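Local coordinates for protein aromatic-amino-acid transaminase TyrB (Burkholderia cenocepacia K56-2Valvano, PDB 4WD2) that probably catalyses the pyridoxal-phosphate-dependent transfer of amino groups between aromatic amino acids and 2-oxo acids, as a class I/II aminotransferase, at residues E203-I206 with D207-A211; G381-V385 with A386-D390. One frame throughout, in Å; residues are numbered along the deposited sequence.

Interaction 1. Residues E203-I206 with D207-A211; sequences EKLI and DVIEA
D207 sits one helical turn beyond E203 and gives its backbone N to E203 O at 3.0 Å. Its CG lies beside its own backbone N (chi1 -68°), which swings the carboxylate back along the helix until OD1 is 3.2 Å from E203 O, an approach of two acceptors and not a bond. R242 probably helps to hold the acid there: its NH1 forms salt bridges with both E203 OE2 and D207 OD1, and this shared cation probably eases the repulsion between the two carboxylates, whose OE2 and OD1 are 5.1 Å apart. V208 makes a weak bond from its N to K204 O at 3.5 Å, while its side chain turns to L171 and D175 of helix 167-175.

I209 makes the apolar link of this turn. I209 N lies 3.0 Å from L205 O in a nearly straight bond (172° at the hydrogen), and CG1, beside the backbone N, carries CD1 back over that carbonyl to lie 3.7 Å from L205 CG. The two branched side chains meet at a slant, and both rest on L185 of strand 182-186. E210 N closes the next turn on I206 O at 2.8 Å, while its extended side chain runs out to a salt bridge with the other terminal nitrogen of R242.

The i to i+4 ladder thus belongs to an amphipathic helix, with an apolar face toward the sheet and an acidic one gripping R242; helix 199-211 is the crossover of the beta-alpha-beta unit between strands 182-186 and 215-220 in the PLP-binding fold.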
# COMPACT_ATOMS: atom_id res chain seq x y z
N GLU A 203 -33.77 -1.52 -3.62
CA GLU A 203 -34.59 -0.67 -2.75
C GLU A 203 -35.09 -1.45 -1.54
O GLU A 203 -35.06 -0.92 -0.42
CB GLU A 203 -35.77 -0.06 -3.50
CG GLU A 203 -36.11 1.34 -3.02
CD GLU A 203 -34.94 2.31 -3.19
OE1 GLU A 203 -34.23 2.21 -4.22
OE2 GLU A 203 -34.73 3.16 -2.30
N LYS A 204 -35.55 -2.68 -1.76
CA LYS A 204 -36.05 -3.52 -0.66
C LYS A 204 -34.96 -3.89 0.32
O LYS A 204 -35.19 -3.96 1.53
CB LYS A 204 -36.70 -4.79 -1.20
CG LYS A 204 -37.95 -4.55 -2.03
CD LYS A 204 -38.47 -5.86 -2.59
CE LYS A 204 -39.43 -5.63 -3.75
NZ LYS A 204 -39.96 -6.91 -4.29
N LEU A 205 -33.76 -4.14 -0.19
CA LEU A 205 -32.62 -4.44 0.67
C LEU A 205 -32.25 -3.22 1.51
O LEU A 205 -31.94 -3.35 2.68
CB LEU A 205 -31.42 -4.89 -0.16
CG LEU A 205 -30.20 -5.29 0.67
CD1 LEU A 205 -30.55 -6.41 1.63
CD2 LEU A 205 -29.04 -5.70 -0.24
N ILE A 206 -32.29 -2.03 0.91
CA ILE A 206 -31.91 -0.82 1.63
C ILE A 206 -32.94 -0.50 2.72
O ILE A 206 -32.57 -0.03 3.80
CB ILE A 206 -31.75 0.40 0.67
CG1 ILE A 206 -30.57 0.16 -0.29
CG2 ILE A 206 -31.50 1.68 1.46
CD1 ILE A 206 -30.51 1.12 -1.48
N ASP A 207 -34.22 -0.78 2.44
CA ASP A 207 -35.26 -0.66 3.46
C ASP A 207 -34.84 -1.37 4.75
O ASP A 207 -34.92 -0.80 5.84
CB ASP A 207 -36.58 -1.28 2.98
CG ASP A 207 -37.23 -0.50 1.84
OD1 ASP A 207 -36.87 0.68 1.61
OD2 ASP A 207 -38.14 -1.07 1.20
N VAL A 208 -34.39 -2.61 4.61
CA VAL A 208 -33.96 -3.45 5.72
C VAL A 208 -32.67 -2.93 6.39
O VAL A 208 -32.61 -2.80 7.61
CB VAL A 208 -33.75 -4.91 5.24
CG1 VAL A 208 -32.94 -5.69 6.26
CG2 VAL A 208 -35.09 -5.57 4.96
N ILE A 209 -31.67 -2.65 5.58
CA ILE A 209 -30.39 -2.12 6.05
C ILE A 209 -30.58 -0.85 6.89
O ILE A 209 -29.99 -0.71 7.97
CB ILE A 209 -29.44 -1.85 4.87
CG1 ILE A 209 -28.93 -3.18 4.29
CG2 ILE A 209 -28.26 -0.96 5.28
CD1 ILE A 209 -28.33 -3.06 2.90
N GLU A 210 -31.42 0.05 6.39
CA GLU A 210 -31.77 1.27 7.12
C GLU A 210 -32.50 0.95 8.43
O GLU A 210 -32.10 1.42 9.50
CB GLU A 210 -32.64 2.17 6.23
CG GLU A 210 -33.04 3.47 6.88
CD GLU A 210 -33.84 4.36 5.94
OE1 GLU A 210 -34.69 3.82 5.20
OE2 GLU A 210 -33.60 5.59 5.92
N ALA A 211 -33.56 0.16 8.34
CA ALA A 211 -34.40 -0.11 9.50
C ALA A 211 -33.65 -0.84 10.60
O ALA A 211 -33.86 -0.59 11.78
CB ALA A 211 -35.63 -0.91 9.09

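Interaction 2. Residues G381-V385 with A386-D390; sequences GRMCV and AGLND
Where strand 382-384 ends, V385, A386 and G387 take helical backbone angles and wind the chain into a short 3-10 turn, held by bonds from G387 N to C384 O at 2.9 Å and from L388 N to V385 O at 3.0 Å. Both donors stand well above the plane of the carbonyl they meet, by 52° and 55°, so neither bond uses a lone-pair direction.

On one flank of the turn, C384 and A386 come together. With SG anti to the backbone N (chi1 -178°), the thiol sulfur reaches forward along the chain to 3.8 Å from A386 CB, and Y44 packs on the methyl of A386. L388 folds the opposite way along the sequence: its CG lies beside its own N, and L388 CB comes to 3.2 Å from V385 O, just off the oxygen that its own N-H binds. From there CD1 meets V385 CG1 at 3.9 Å, the two branched side chains slanting past each other. A looser touch, 4.3 Å from L388 CD1 to M383 SD, adds the thioether to this apolar group.

The cluster is roofed by two helices: V385 packs on I326 and L388 on M329 of helix 309-338, while M383 and L388 share V396 of helix 393-405. Beyond the turn, N392 side-chain groups bond G387 O and N389 N, bracing the exit. This is a 3-10 turn at a strand end, which leads the chain from the antiparallel pair of strands 356-358 and 382-384 toward helix 393-405, the C-terminal helix of the aminotransferase.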
# COMPACT_ATOMS: atom_id res chain seq x y z
N GLY A 381 -16.63 -23.54 -11.44
CA GLY A 381 -17.45 -23.34 -12.62
C GLY A 381 -17.44 -21.88 -13.05
O GLY A 381 -18.18 -21.49 -13.95
N ARG A 382 -16.60 -21.07 -12.40
CA ARG A 382 -16.50 -19.67 -12.78
C ARG A 382 -15.77 -19.54 -14.12
O ARG A 382 -14.65 -20.03 -14.27
CB ARG A 382 -15.76 -18.85 -11.72
CG ARG A 382 -15.79 -17.35 -11.98
CD ARG A 382 -14.67 -16.62 -11.23
NE ARG A 382 -13.39 -16.71 -11.92
CZ ARG A 382 -12.27 -16.13 -11.50
NH1 ARG A 382 -12.26 -15.42 -10.38
NH2 ARG A 382 -11.15 -16.27 -12.20
N MET A 383 -16.39 -18.85 -15.07
CA MET A 383 -15.69 -18.49 -16.29
C MET A 383 -15.53 -16.98 -16.36
O MET A 383 -16.41 -16.23 -15.94
CB MET A 383 -16.41 -19.04 -17.54
CG MET A 383 -17.57 -18.22 -18.08
SD MET A 383 -17.82 -18.41 -19.89
CE MET A 383 -17.32 -20.10 -20.13
N CYS A 384 -14.38 -16.53 -16.84
CA CYS A 384 -14.21 -15.12 -17.15
C CYS A 384 -14.66 -14.86 -18.58
O CYS A 384 -13.96 -15.20 -19.53
CB CYS A 384 -12.76 -14.67 -16.97
SG CYS A 384 -12.57 -12.89 -17.29
N VAL A 385 -15.84 -14.26 -18.71
CA VAL A 385 -16.42 -13.96 -20.01
C VAL A 385 -15.51 -13.04 -20.84
O VAL A 385 -15.50 -13.12 -22.07
CB VAL A 385 -17.81 -13.30 -19.85
CG1 VAL A 385 -18.51 -13.16 -21.19
CG2 VAL A 385 -18.66 -14.11 -18.89
N ALA A 386 -14.74 -12.19 -20.17
CA ALA A 386 -13.84 -11.28 -20.87
C ALA A 386 -12.72 -12.03 -21.61
O ALA A 386 -12.06 -11.48 -22.49
CB ALA A 386 -13.24 -10.27 -19.90
N GLY A 387 -12.51 -13.30 -21.25
CA GLY A 387 -11.53 -14.13 -21.92
C GLY A 387 -11.99 -14.63 -23.28
O GLY A 387 -11.22 -15.21 -24.04
N LEU A 388 -13.27 -14.40 -23.57
CA LEU A 388 -13.87 -14.77 -24.85
C LEU A 388 -13.65 -13.70 -25.92
O LEU A 388 -13.78 -12.51 -25.65
CB LEU A 388 -15.37 -15.01 -24.68
CG LEU A 388 -15.79 -16.18 -23.78
CD1 LEU A 388 -17.28 -16.12 -23.49
CD2 LEU A 388 -15.44 -17.49 -24.46
N ASN A 389 -13.33 -14.15 -27.13
CA ASN A 389 -13.25 -13.26 -28.27
C ASN A 389 -13.66 -14.03 -29.51
O ASN A 389 -14.03 -15.20 -29.41
CB ASN A 389 -11.84 -12.67 -28.42
CG ASN A 389 -10.76 -13.73 -28.35
OD1 ASN A 389 -10.72 -14.64 -29.18
ND2 ASN A 389 -9.86 -13.62 -27.37
N ASP A 390 -13.60 -13.40 -30.68
CA ASP A 390 -14.03 -14.07 -31.90
C ASP A 390 -13.18 -15.29 -32.22
O ASP A 390 -13.63 -16.20 -32.89
CB ASP A 390 -14.02 -13.10 -33.08
CG ASP A 390 -15.20 -12.16 -33.08
OD1 ASP A 390 -16.27 -12.56 -32.58
OD2 ASP A 390 -15.07 -11.03 -33.59

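Following the chain from the N terminus, interaction 1 comes first, within helix 199-211, and is finished long before interaction 2 begins at G381, just ahead of strand 382-384; the two stand in series, neither nested nor crossed. Each is a local closure: 203-206 with 207-211 completes successive helical turns, and 381-385 with 386-390 closes a tight turn after a strand. Their centres lie about 34 Å apart and their nearest atoms about 21 Å, without touching. Interaction 1 belongs to the layer of helices flanking the large mixed sheet, beside helices 167-175 and 234-241. Interaction 2 ties the small antiparallel sheet to helices 309-338 and 393-405.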